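Side-chain contacts in hypothetical fimbrial assembly protein (Parabacteroides distasonis, PDB 3R4R), which is a putative tip subunit of fimbriae, the cell-surface filaments that mediate adhesion and biofilm formation: residues N46-V51 and G56-F61; V100-N105 and V163-L168; T118-V123 and T204-S209; K130-G135 and Y230-S235. All coordinates share one frame; numbering follows the deposited sequence. Where two conformers were deposited one is given.

Interaction 1: N46-V51 and G56-F61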
loop_
_atom_site.group_PDB
_atom_site.type_symbol
_atom_site.label_atom_id
_atom_site.label_comp_id
_atom_site.label_asym_id
_atom_site.label_seq_id
_atom_site.Cartn_x
_atom_site.Cartn_y
_atom_site.Cartn_z
ATOM N N ASN A 46 3.408 3.918 12.443
ATOM C CA ASN A 46 2.182 4.477 13.019
ATOM C C ASN A 46 0.952 3.927 12.295
ATOM O O ASN A 46 1.072 3.476 11.164
ATOM C CB ASN A 46 2.206 6.018 12.938
ATOM C CG ASN A 46 2.225 6.590 11.535
ATOM O OD1 ASN A 46 1.249 6.510 10.783
ATOM N ND2 ASN A 46 3.293 7.275 11.188
ATOM N N CYS A 47 -0.211 3.966 12.918
ATOM C CA CYS A 47 -1.447 3.520 12.283
ATOM C C CYS A 47 -2.646 4.187 12.943
ATOM O O CYS A 47 -2.569 4.698 14.057
ATOM C CB CYS A 47 -1.600 1.993 12.299
ATOM S SG CYS A 47 -1.764 1.253 13.949
ATOM N N HIS A 48 -3.758 4.154 12.209
ATOM C CA HIS A 48 -5.078 4.595 12.568
ATOM C C HIS A 48 -5.975 3.373 12.557
ATOM O O HIS A 48 -6.027 2.665 11.556
ATOM C CB HIS A 48 -5.583 5.723 11.630
ATOM C CG HIS A 48 -7.020 6.096 11.848
ATOM N ND1 HIS A 48 -7.397 6.990 12.828
ATOM C CD2 HIS A 48 -8.125 5.689 11.184
ATOM C CE1 HIS A 48 -8.715 7.084 12.736
ATOM N NE2 HIS A 48 -9.192 6.313 11.776
ATOM N N VAL A 49 -6.634 3.092 13.682
ATOM C CA VAL A 49 -7.542 1.950 13.780
ATOM C C VAL A 49 -8.932 2.508 14.046
ATOM O O VAL A 49 -9.111 3.355 14.919
ATOM C CB VAL A 49 -7.076 0.919 14.855
ATOM C CG1 VAL A 49 -8.111 -0.174 15.085
ATOM C CG2 VAL A 49 -5.726 0.313 14.478
ATOM N N ALA A 50 -9.886 2.083 13.237
ATOM C CA ALA A 50 -11.268 2.512 13.335
ATOM C C ALA A 50 -12.168 1.303 13.514
ATOM O O ALA A 50 -11.947 0.290 12.855
ATOM C CB ALA A 50 -11.656 3.313 12.089
ATOM N N VAL A 51 -13.160 1.392 14.419
ATOM C CA VAL A 51 -14.141 0.330 14.695
ATOM C C VAL A 51 -15.537 0.883 14.356
ATOM O O VAL A 51 -15.900 1.973 14.812
ATOM C CB VAL A 51 -14.062 -0.224 16.156
ATOM C CG1 VAL A 51 -15.140 -1.266 16.420
ATOM C CG2 VAL A 51 -12.680 -0.807 16.453
ATOM N N GLY A 56 -22.309 1.157 9.695
ATOM C CA GLY A 56 -21.141 1.912 9.237
ATOM C C GLY A 56 -20.772 3.136 10.071
ATOM O O GLY A 56 -19.984 3.990 9.642
ATOM N N LYS A 57 -21.321 3.237 11.270
ATOM C CA LYS A 57 -21.058 4.373 12.147
ATOM C C LYS A 57 -19.805 4.073 12.964
ATOM O O LYS A 57 -19.726 3.007 13.589
ATOM C CB LYS A 57 -22.296 4.656 13.047
ATOM C CG LYS A 57 -22.194 5.901 13.909
ATOM C CD LYS A 57 -23.457 6.069 14.760
ATOM C CE LYS A 57 -23.426 7.293 15.648
ATOM N NZ LYS A 57 -24.684 7.452 16.433
ATOM N N ARG A 58 -18.828 4.992 12.966
ATOM C CA ARG A 58 -17.612 4.752 13.728
ATOM C C ARG A 58 -17.937 4.896 15.201
ATOM O O ARG A 58 -18.497 5.913 15.604
ATOM C CB ARG A 58 -16.460 5.680 13.300
ATOM C CG ARG A 58 -15.098 5.237 13.868
ATOM C CD ARG A 58 -13.990 6.190 13.507
ATOM N NE ARG A 58 -14.209 7.537 14.050
ATOM C CZ ARG A 58 -13.446 8.586 13.764
ATOM N NH1 ARG A 58 -12.451 8.477 12.892
ATOM N NH2 ARG A 58 -13.717 9.773 14.292
ATOM N N ILE A 59 -17.645 3.838 15.986
ATOM C CA ILE A 59 -17.907 3.818 17.426
ATOM C C ILE A 59 -16.583 4.059 18.187
ATOM O O ILE A 59 -16.612 4.599 19.281
ATOM C CB ILE A 59 -18.604 2.502 17.899
ATOM C CG1 ILE A 59 -17.714 1.239 17.676
ATOM C CG2 ILE A 59 -20.015 2.350 17.268
ATOM C CD1 ILE A 59 -18.174 -0.043 18.369
ATOM N N TYR A 60 -15.436 3.701 17.596
ATOM C CA TYR A 60 -14.134 3.857 18.237
ATOM C C TYR A 60 -13.049 4.119 17.205
ATOM O O TYR A 60 -13.127 3.600 16.081
ATOM C CB TYR A 60 -13.809 2.565 19.041
ATOM C CG TYR A 60 -12.425 2.474 19.667
ATOM C CD1 TYR A 60 -12.186 2.949 20.948
ATOM C CD2 TYR A 60 -11.372 1.857 18.999
ATOM C CE1 TYR A 60 -10.923 2.861 21.534
ATOM C CE2 TYR A 60 -10.098 1.772 19.571
ATOM C CZ TYR A 60 -9.888 2.247 20.856
ATOM O OH TYR A 60 -8.653 2.142 21.470
ATOM N N PHE A 61 -12.012 4.883 17.601
ATOM C CA PHE A 61 -10.820 5.059 16.780
ATOM C C PHE A 61 -9.630 5.327 17.705
ATOM O O PHE A 61 -9.801 5.940 18.760
ATOM C CB PHE A 61 -10.963 6.169 15.706
ATOM C CG PHE A 61 -10.587 7.561 16.149
ATOM C CD1 PHE A 61 -11.526 8.394 16.745
ATOM C CD2 PHE A 61 -9.284 8.025 16.003
ATOM C CE1 PHE A 61 -11.167 9.665 17.192
ATOM C CE2 PHE A 61 -8.922 9.284 16.473
ATOM C CZ PHE A 61 -9.868 10.104 17.055
#
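R58 runs along the end of strand 46-51, meeting V51, A50 and H48 in turn. Its CB lies beside V51 O and its CG rests 3.5 Å from that same oxygen. CD then packs on A50 CB at 4.0 Å. A bend at chi3 (62°) turns the guanidinium so that NH1 comes to the edge of the H48 imidazole, near the ring plane and 4.0 Å from H48 CE1; the two planes are 54° apart. NH1 and H48 NE2 do not bond to each other but both bond Y127 OH, while NH2 is held by D115 O. One face of the guanidinium is covered by F61, whose CD1 stands over its centre. H48 reaches this cluster because its CG is anti to the backbone N (chi1 173°). Its CE1 touches F61 CD2 at 3.4 Å, the two rings meeting rim to rim with neither over the other's face, and ND1 bonds N63 OD1. With an alanine in place of this histidine, Y127 OH and N63 OD1 would probably lose their imidazole partner and a gap would open beside the F61 ring. Beyond A50, V51 takes the other sheet face: its CG1 meets I59 CG1 at 3.8 Å, and CG2 meets Y60 CD2 at 3.9 Å. V51 N donates to Y60 O at 2.8 Å, while V51 O accepts I59 N at 2.8 Å and Y60 N only weakly. I59 and Y60 thus both face V51, a classic beta bulge set into the 46-52/58-65 beta hairpin.

Interaction 2: V100-N105 and V163-L168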
loop_
_atom_site.group_PDB
_atom_site.type_symbol
_atom_site.label_atom_id
_atom_site.label_comp_id
_atom_site.label_asym_id
_atom_site.label_seq_id
_atom_site.Cartn_x
_atom_site.Cartn_y
_atom_site.Cartn_z
ATOM N N VAL A 100 -13.353 -3.683 11.765
ATOM C CA VAL A 100 -12.182 -2.897 12.121
ATOM C C VAL A 100 -11.363 -2.619 10.828
ATOM O O VAL A 100 -11.046 -3.536 10.083
ATOM C CB VAL A 100 -11.336 -3.587 13.243
ATOM C CG1 VAL A 100 -11.087 -5.070 12.973
ATOM C CG2 VAL A 100 -10.021 -2.857 13.503
ATOM N N LEU A 101 -11.090 -1.328 10.566
ATOM C CA LEU A 101 -10.294 -0.792 9.443
ATOM C C LEU A 101 -8.967 -0.213 9.963
ATOM O O LEU A 101 -8.969 0.580 10.905
ATOM C CB LEU A 101 -11.081 0.295 8.647
ATOM C CG LEU A 101 -10.323 0.960 7.472
ATOM C CD1 LEU A 101 -10.301 0.067 6.262
ATOM C CD2 LEU A 101 -10.952 2.261 7.080
ATOM N N VAL A 102 -7.844 -0.606 9.357
ATOM C CA VAL A 102 -6.529 -0.122 9.789
ATOM C C VAL A 102 -5.856 0.641 8.626
ATOM O O VAL A 102 -5.802 0.128 7.510
ATOM C CB VAL A 102 -5.653 -1.314 10.287
ATOM C CG1 VAL A 102 -4.271 -0.846 10.736
ATOM C CG2 VAL A 102 -6.347 -2.095 11.406
ATOM N N VAL A 103 -5.398 1.869 8.876
ATOM C CA VAL A 103 -4.631 2.651 7.897
ATOM C C VAL A 103 -3.247 2.851 8.515
ATOM O O VAL A 103 -3.131 3.525 9.540
ATOM C CB VAL A 103 -5.265 3.978 7.416
ATOM C CG1 VAL A 103 -4.376 4.658 6.359
ATOM C CG2 VAL A 103 -6.670 3.758 6.875
ATOM N N ALA A 104 -2.212 2.214 7.944
ATOM C CA ALA A 104 -0.861 2.289 8.491
ATOM C C ALA A 104 0.001 3.317 7.752
ATOM O O ALA A 104 -0.096 3.435 6.537
ATOM C CB ALA A 104 -0.201 0.923 8.421
ATOM N N ASN A 105 0.842 4.048 8.520
ATOM C CA ASN A 105 1.888 5.024 8.141
ATOM C C ASN A 105 1.349 6.261 7.429
ATOM O O ASN A 105 2.090 6.880 6.656
ATOM C CB ASN A 105 2.943 4.371 7.232
ATOM C CG ASN A 105 3.751 3.296 7.899
ATOM O OD1 ASN A 105 4.046 3.332 9.095
ATOM N ND2 ASN A 105 4.249 2.405 7.115
ATOM N N VAL A 163 -5.997 -8.638 11.191
ATOM C CA VAL A 163 -6.230 -7.734 10.058
ATOM C C VAL A 163 -5.078 -7.918 9.051
ATOM O O VAL A 163 -3.919 -7.624 9.383
ATOM C CB VAL A 163 -6.405 -6.243 10.451
ATOM C CG1 VAL A 163 -6.528 -5.369 9.208
ATOM C CG2 VAL A 163 -7.610 -6.043 11.381
ATOM N N SER A 164 -5.400 -8.402 7.840
ATOM C CA SER A 164 -4.400 -8.562 6.790
ATOM C C SER A 164 -4.280 -7.262 6.017
ATOM O O SER A 164 -5.234 -6.829 5.383
ATOM C CB SER A 164 -4.737 -9.729 5.870
ATOM O OG SER A 164 -4.700 -10.936 6.612
ATOM N N LEU A 165 -3.116 -6.625 6.120
ATOM C CA LEU A 165 -2.826 -5.343 5.477
ATOM C C LEU A 165 -2.182 -5.519 4.123
ATOM O O LEU A 165 -1.295 -6.364 3.958
ATOM C CB LEU A 165 -1.895 -4.482 6.350
ATOM C CG LEU A 165 -2.360 -4.143 7.755
ATOM C CD1 LEU A 165 -1.244 -3.520 8.527
ATOM C CD2 LEU A 165 -3.569 -3.242 7.759
ATOM N N ILE A 166 -2.618 -4.725 3.156
ATOM C CA ILE A 166 -1.997 -4.724 1.829
ATOM C C ILE A 166 -1.232 -3.432 1.681
ATOM O O ILE A 166 -1.584 -2.423 2.286
ATOM C CB ILE A 166 -2.973 -4.933 0.622
ATOM C CG1 ILE A 166 -3.957 -3.719 0.447
ATOM C CG2 ILE A 166 -3.682 -6.279 0.698
ATOM C CD1 ILE A 166 -4.518 -3.531 -0.935
ATOM N N GLN A 167 -0.254 -3.456 0.809
ATOM C CA GLN A 167 0.557 -2.347 0.353
ATOM C C GLN A 167 -0.305 -1.500 -0.589
ATOM O O GLN A 167 -0.824 -2.036 -1.564
ATOM C CB GLN A 167 1.780 -2.988 -0.333
ATOM C CG GLN A 167 3.100 -2.325 -0.104
ATOM C CD GLN A 167 3.612 -2.410 1.273
ATOM O OE1 GLN A 167 3.744 -1.390 1.938
ATOM N NE2 GLN A 167 4.005 -3.605 1.693
ATOM N N LEU A 168 -0.563 -0.225 -0.259
ATOM C CA LEU A 168 -1.419 0.653 -1.061
ATOM C C LEU A 168 -0.677 1.139 -2.335
ATOM O O LEU A 168 -1.297 1.561 -3.288
ATOM C CB LEU A 168 -1.897 1.860 -0.213
ATOM C CG LEU A 168 -2.985 2.763 -0.772
ATOM C CD1 LEU A 168 -4.236 1.959 -1.156
ATOM C CD2 LEU A 168 -3.311 3.830 0.192
#
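V102 faces V163 and L165 in an all-beta arrangement consistent with the transthyretin-like fold of this protein, where strand 96-104 and strand 161-179 both pair with strand 144-152 yet share no backbone hydrogen bond between these two segments. The closest CA atoms, those of V102 and V163, are 7.6 Å apart, so the contact is made by side chains alone. The tight part is a run of branched methyls. V102 CG2 touches V163 CG1 at 3.9 Å, and the other V163 methyl, CG2, reaches V100 CG1, also at 3.9 Å. V163 can serve both valines because CG1 stands anti to its backbone N (chi1 175°) and meets V102, while CG2, beside that N, reaches V100 and also lies near V102 CG2. The L165 side chain meets that of V102 at about a right angle, its CD2 methyl 3.8 Å from V102 CB. All four residues are buried, with L18 and L20 of strand 12-21 and V49 of strand 46-52 packing against the same cluster.

L101 and V103 belong to the other face of strand 96-104: their CB atoms point away, and the side chains pack on F206 and F114 respectively. S164, between the two apolar partners, is exposed on the solvent side. The contact thins toward the end of strand 96-104, where A104 CB points toward the other segment but stops 4.6 Å from L165 CD1.

Interaction 3: T118-V123 and T204-S209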
loop_
_atom_site.group_PDB
_atom_site.type_symbol
_atom_site.label_atom_id
_atom_site.label_comp_id
_atom_site.label_asym_id
_atom_site.label_seq_id
_atom_site.Cartn_x
_atom_site.Cartn_y
_atom_site.Cartn_z
ATOM N N THR A 118 -16.611 10.307 10.461
ATOM C CA THR A 118 -17.574 9.758 11.417
ATOM C C THR A 118 -18.331 8.517 10.869
ATOM O O THR A 118 -19.002 7.839 11.657
ATOM C CB THR A 118 -18.572 10.851 11.785
ATOM O OG1 THR A 118 -19.141 11.345 10.582
ATOM C CG2 THR A 118 -17.909 12.023 12.499
ATOM N N THR A 119 -18.222 8.218 9.559
ATOM C CA THR A 119 -18.853 7.042 8.934
ATOM C C THR A 119 -17.892 6.382 7.958
ATOM O O THR A 119 -17.053 7.067 7.389
ATOM C CB THR A 119 -20.180 7.391 8.205
ATOM O OG1 THR A 119 -19.943 8.277 7.098
ATOM C CG2 THR A 119 -21.257 7.929 9.143
ATOM N N TYR A 120 -18.055 5.069 7.721
ATOM C CA TYR A 120 -17.253 4.334 6.747
ATOM C C TYR A 120 -17.641 4.748 5.309
ATOM O O TYR A 120 -16.785 5.213 4.569
ATOM C CB TYR A 120 -17.386 2.811 6.932
ATOM C CG TYR A 120 -16.523 2.026 5.966
ATOM C CD1 TYR A 120 -15.145 1.935 6.144
ATOM C CD2 TYR A 120 -17.086 1.343 4.898
ATOM C CE1 TYR A 120 -14.346 1.223 5.250
ATOM C CE2 TYR A 120 -16.298 0.616 4.007
ATOM C CZ TYR A 120 -14.930 0.549 4.195
ATOM O OH TYR A 120 -14.153 -0.179 3.326
ATOM N N ASP A 121 -18.908 4.582 4.924
ATOM C CA ASP A 121 -19.416 4.983 3.617
ATOM C C ASP A 121 -20.490 6.024 3.839
ATOM O O ASP A 121 -21.459 5.759 4.547
ATOM C CB ASP A 121 -19.933 3.781 2.798
ATOM C CG ASP A 121 -20.219 4.083 1.327
ATOM O OD1 ASP A 121 -19.427 4.835 0.700
ATOM O OD2 ASP A 121 -21.158 3.477 0.771
ATOM N N GLY A 122 -20.269 7.214 3.304
ATOM C CA GLY A 122 -21.165 8.351 3.447
ATOM C C GLY A 122 -20.922 9.411 2.394
ATOM O O GLY A 122 -19.928 9.336 1.656
ATOM N N VAL A 123 -21.836 10.413 2.323
ATOM C CA VAL A 123 -21.749 11.511 1.348
ATOM C C VAL A 123 -20.613 12.474 1.767
ATOM O O VAL A 123 -19.703 12.758 0.970
ATOM C CB VAL A 123 -23.107 12.245 1.210
ATOM N N THR A 204 -9.846 2.795 0.845
ATOM C CA THR A 204 -10.847 1.762 1.134
ATOM C C THR A 204 -10.860 0.677 0.046
ATOM O O THR A 204 -11.841 -0.079 -0.072
ATOM C CB THR A 204 -12.237 2.417 1.253
ATOM O OG1 THR A 204 -12.585 3.127 0.050
ATOM C CG2 THR A 204 -12.411 3.244 2.505
ATOM N N ILE A 205 -9.772 0.617 -0.755
ATOM C CA ILE A 205 -9.598 -0.259 -1.909
ATOM C C ILE A 205 -8.612 -1.366 -1.517
ATOM O O ILE A 205 -7.494 -1.087 -1.092
ATOM C CB ILE A 205 -9.155 0.576 -3.147
ATOM C CG1 ILE A 205 -7.995 1.540 -2.786
ATOM C CG2 ILE A 205 -10.388 1.385 -3.645
ATOM C CD1 ILE A 205 -7.377 2.254 -3.884
ATOM N N PHE A 206 -9.062 -2.630 -1.611
ATOM C CA PHE A 206 -8.269 -3.753 -1.117
ATOM C C PHE A 206 -7.979 -4.876 -2.161
ATOM O O PHE A 206 -7.444 -5.916 -1.761
ATOM C CB PHE A 206 -9.044 -4.401 0.052
ATOM C CG PHE A 206 -9.418 -3.447 1.162
ATOM C CD1 PHE A 206 -8.500 -3.105 2.146
ATOM C CD2 PHE A 206 -10.709 -2.926 1.253
ATOM C CE1 PHE A 206 -8.851 -2.226 3.174
ATOM C CE2 PHE A 206 -11.058 -2.063 2.294
ATOM C CZ PHE A 206 -10.123 -1.711 3.235
ATOM N N ASN A 207 -8.293 -4.686 -3.458
ATOM C CA ASN A 207 -8.063 -5.768 -4.421
ATOM C C ASN A 207 -6.663 -5.654 -4.995
ATOM O O ASN A 207 -6.378 -4.741 -5.764
ATOM C CB ASN A 207 -9.113 -5.784 -5.537
ATOM C CG ASN A 207 -9.063 -7.010 -6.433
ATOM O OD1 ASN A 207 -8.250 -7.936 -6.257
ATOM N ND2 ASN A 207 -9.981 -7.069 -7.385
ATOM N N THR A 208 -5.792 -6.607 -4.640
ATOM C CA THR A 208 -4.385 -6.619 -5.095
ATOM C C THR A 208 -4.276 -7.299 -6.479
ATOM O O THR A 208 -3.191 -7.692 -6.869
ATOM C CB THR A 208 -3.488 -7.312 -4.055
ATOM O OG1 THR A 208 -2.148 -7.240 -4.530
ATOM C CG2 THR A 208 -3.867 -8.785 -3.763
ATOM N N SER A 209 -5.390 -7.370 -7.229
ATOM C CA SER A 209 -5.486 -7.972 -8.563
ATOM C C SER A 209 -6.148 -7.023 -9.590
ATOM O O SER A 209 -6.079 -7.297 -10.789
ATOM C CB SER A 209 -6.278 -9.281 -8.514
ATOM O OG SER A 209 -5.676 -10.219 -7.638
HETATM O O HOH W 1 -15.214 0.009 0.429
#
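Y120 meets T204 and F206 with the far end of its ring. Y120 OH lies 3.8 Å from both T204 CB and F206 CE2, arriving at the edge of the F206 ring, in its plane. T204 CG2 packs beside the tyrosine, 3.9 Å from Y120 CE1. No direct hydrogen bond crosses; instead a water stands 3.1 Å from Y120 OH and donates a weak bond to T204 O at 3.4 Å. A bound 1,2-ethanediol, probably from the crystallisation liquor, adds a further weak bond at the hydroxyl. A phenylalanine here would probably leave that water without its tyrosine partner and open a gap beside T204 CB and the F206 edge.

The second shell aims the ring. With CG anti to the backbone N (chi1 -178°), Y120 packs against L101 and K147 and meets F52 edge to face, while its backbone is bonded to G56 and T128. F206 is likewise backed by L101, I145 and K147. The contact is therefore a surface meeting of two loops, one following strand 96-104 and the other following strand 191-202, whose aromatic rings both lie against strands 96-104 and 144-152.

Interaction 4: K130-G135 and Y230-S235. With EDO (1,2-ethanediol), chain H; EDO (1,2-ethanediol), chain F.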
loop_
_atom_site.group_PDB
_atom_site.type_symbol
_atom_site.label_atom_id
_atom_site.label_comp_id
_atom_site.label_asym_id
_atom_site.label_seq_id
_atom_site.Cartn_x
_atom_site.Cartn_y
_atom_site.Cartn_z
ATOM N N LYS A 130 -12.490 9.701 1.386
ATOM C CA LYS A 130 -11.161 10.196 1.758
ATOM C C LYS A 130 -10.090 9.839 0.711
ATOM O O LYS A 130 -9.993 8.699 0.234
ATOM C CB LYS A 130 -10.713 9.650 3.140
ATOM C CG LYS A 130 -9.381 10.217 3.680
ATOM C CD LYS A 130 -9.417 11.740 3.922
ATOM C CE LYS A 130 -8.095 12.307 4.363
ATOM N NZ LYS A 130 -8.228 13.755 4.636
ATOM N N THR A 131 -9.284 10.859 0.394
ATOM C CA THR A 131 -8.132 10.846 -0.486
ATOM C C THR A 131 -6.949 11.404 0.283
ATOM O O THR A 131 -7.051 12.508 0.846
ATOM C CB THR A 131 -8.398 11.626 -1.797
ATOM O OG1 THR A 131 -9.437 10.988 -2.534
ATOM C CG2 THR A 131 -7.153 11.742 -2.688
ATOM N N ILE A 132 -5.843 10.628 0.315
ATOM C CA ILE A 132 -4.583 11.050 0.903
ATOM C C ILE A 132 -3.676 11.433 -0.268
ATOM O O ILE A 132 -3.726 10.770 -1.305
ATOM C CB ILE A 132 -3.941 10.007 1.881
ATOM C CG1 ILE A 132 -3.581 8.658 1.179
ATOM C CG2 ILE A 132 -4.823 9.829 3.138
ATOM C CD1 ILE A 132 -2.959 7.605 2.025
ATOM N N ALA A 133 -2.902 12.534 -0.123
ATOM C CA ALA A 133 -2.032 13.076 -1.181
ATOM C C ALA A 133 -0.540 12.996 -0.807
ATOM O O ALA A 133 0.279 13.720 -1.392
ATOM C CB ALA A 133 -2.408 14.522 -1.468
ATOM N N LYS A 134 -0.179 12.107 0.147
ATOM C CA LYS A 134 1.220 11.916 0.545
ATOM C C LYS A 134 1.725 10.635 -0.109
ATOM O O LYS A 134 1.402 9.515 0.326
ATOM C CB LYS A 134 1.422 11.917 2.078
ATOM C CG LYS A 134 1.225 13.330 2.662
ATOM C CD LYS A 134 1.555 13.477 4.125
ATOM C CE LYS A 134 1.315 14.907 4.581
ATOM N NZ LYS A 134 1.564 15.090 6.035
ATOM N N GLY A 135 2.482 10.853 -1.182
ATOM C CA GLY A 135 3.056 9.833 -2.041
ATOM C C GLY A 135 4.036 8.851 -1.440
ATOM O O GLY A 135 4.757 9.178 -0.497
ATOM N N TYR A 230 8.292 3.792 -6.182
ATOM C CA TYR A 230 6.899 3.482 -5.863
ATOM C C TYR A 230 5.912 4.480 -6.441
ATOM O O TYR A 230 6.272 5.611 -6.749
ATOM C CB TYR A 230 6.685 3.463 -4.334
ATOM C CG TYR A 230 7.714 2.690 -3.548
ATOM C CD1 TYR A 230 7.642 1.303 -3.437
ATOM C CD2 TYR A 230 8.783 3.340 -2.935
ATOM C CE1 TYR A 230 8.639 0.577 -2.785
ATOM C CE2 TYR A 230 9.793 2.622 -2.290
ATOM C CZ TYR A 230 9.709 1.241 -2.208
ATOM O OH TYR A 230 10.641 0.541 -1.498
ATOM N N THR A 231 4.642 4.063 -6.522
ATOM C CA THR A 231 3.509 4.857 -6.994
ATOM C C THR A 231 2.190 4.259 -6.486
ATOM O O THR A 231 2.084 3.038 -6.295
ATOM C CB THR A 231 3.495 4.964 -8.538
ATOM O OG1 THR A 231 2.360 5.723 -8.945
ATOM C CG2 THR A 231 3.449 3.603 -9.237
ATOM N N TYR A 232 1.164 5.120 -6.319
ATOM C CA TYR A 232 -0.158 4.628 -6.048
ATOM C C TYR A 232 -0.768 4.241 -7.393
ATOM O O TYR A 232 -0.323 4.781 -8.410
ATOM C CB TYR A 232 -1.008 5.651 -5.273
ATOM C CG TYR A 232 -0.556 6.014 -3.877
ATOM C CD1 TYR A 232 -0.387 5.029 -2.903
ATOM C CD2 TYR A 232 -0.542 7.339 -3.457
ATOM C CE1 TYR A 232 -0.025 5.356 -1.595
ATOM C CE2 TYR A 232 -0.255 7.681 -2.132
ATOM C CZ TYR A 232 0.020 6.684 -1.209
ATOM O OH TYR A 232 0.337 7.005 0.084
ATOM N N GLU A 233 -1.714 3.270 -7.432
ATOM C CA GLU A 233 -2.477 2.872 -8.640
ATOM C C GLU A 233 -2.980 4.042 -9.475
ATOM O O GLU A 233 -3.293 5.105 -8.922
ATOM C CB GLU A 233 -3.733 2.071 -8.260
ATOM C CG GLU A 233 -3.511 0.702 -7.694
ATOM C CD GLU A 233 -4.791 -0.051 -7.428
ATOM O OE1 GLU A 233 -5.844 0.552 -7.099
ATOM O OE2 GLU A 233 -4.706 -1.293 -7.494
ATOM N N ILE A 234 -3.144 3.817 -10.785
ATOM C CA ILE A 234 -3.650 4.801 -11.726
ATOM C C ILE A 234 -4.706 4.106 -12.578
ATOM O O ILE A 234 -4.334 3.273 -13.407
ATOM C CB ILE A 234 -2.482 5.385 -12.539
ATOM C CG1 ILE A 234 -1.387 5.968 -11.598
ATOM C CG2 ILE A 234 -3.014 6.409 -13.538
ATOM C CD1 ILE A 234 -0.035 6.317 -12.186
ATOM N N SER A 235 -6.018 4.446 -12.360
ATOM C CA SER A 235 -7.166 3.852 -13.059
ATOM C C SER A 235 -7.274 4.307 -14.522
ATOM O O SER A 235 -7.648 3.489 -15.375
ATOM C CB SER A 235 -8.474 4.195 -12.349
ATOM O OG SER A 235 -8.716 5.591 -12.325
HETATM C C1 EDO H . -4.021 14.013 4.087
HETATM O O1 EDO H . -5.206 14.491 3.418
HETATM C C2 EDO H . -2.914 13.609 3.115
HETATM O O2 EDO H . -2.406 14.724 2.355
HETATM C C1 EDO F . 8.997 7.920 -5.995
HETATM O O1 EDO F . 8.652 8.935 -5.037
HETATM C C2 EDO F . 10.163 7.081 -5.478
HETATM O O2 EDO F . 9.722 5.976 -4.685
#
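Y232 meets segment 130-135 with the hydroxyl end of its ring, K134 O lying at the ring edge, near the plane. The phenol hydroxyl, Y232 OH, donates to K134 O at 2.7 Å. It approaches the carbonyl fairly straight (C=O...O angle 154°) and a little off the carbonyl plane (22°). This fixes the hydroxyl end of a buried side chain. The CB of Y232 points toward 130-135, and with CG anti to the carbonyl carbon (chi1 -64°) the hydroxyl reaches K134 O. I132 and Y232 cross at about a right angle: the extended I132 side chain delivers only its CD1 tip, 3.9 Å from Y232 OH. G135 CA lies at another part of the ring, 3.9 Å from Y232 CE2. The lysine of the hydrogen bond takes part through its backbone, its CB pointing away.

At the base of the tyrosine, T231 OG1 donates to Y232 O at 2.9 Å and also bonds N198 N, so one hydroxyl links the backbone of Y232 to that of N198 on strand 191-202. On the outer side of 130-135, a 1,2-ethanediol, probably from the crystallisation liquor, is weakly held by K130 NZ and A133 N. A second one accepts a bond from Y230 N.

The short strand 131-132 pairs with strand 191-202, I132 bonding S201, whereas strand 228-232 pairs with strand 161-179, T231 bonding A170. The Y232-N198 backbone bond brings the end of 228-232 to strand 191-202, with L168 of strand 161-179 also against Y232.

Interaction 1 closes before the others open along the chain, whereas interactions 2, 3 and 4 interleave, each later one starting inside the span of the earlier. Centre to centre, interactions 1 and 2 are 12 Å apart and share neighbouring strands 46-52 and 96-104, joined by a probable hydrogen bond, H48 N to V103 O. Interaction 3 lies, centre to centre, 13 Å from interaction 1 and 12 Å from interaction 2, touching the latter through L101 and F206. The centre of interaction 4 is 14 Å from that of interaction 3, where I205 meets E233, and 21 Å from that of interaction 1. Segments 204-209 and 230-235 belong to the C-terminal family region, so interactions 3 and 4 tie it to earlier parts of the chain.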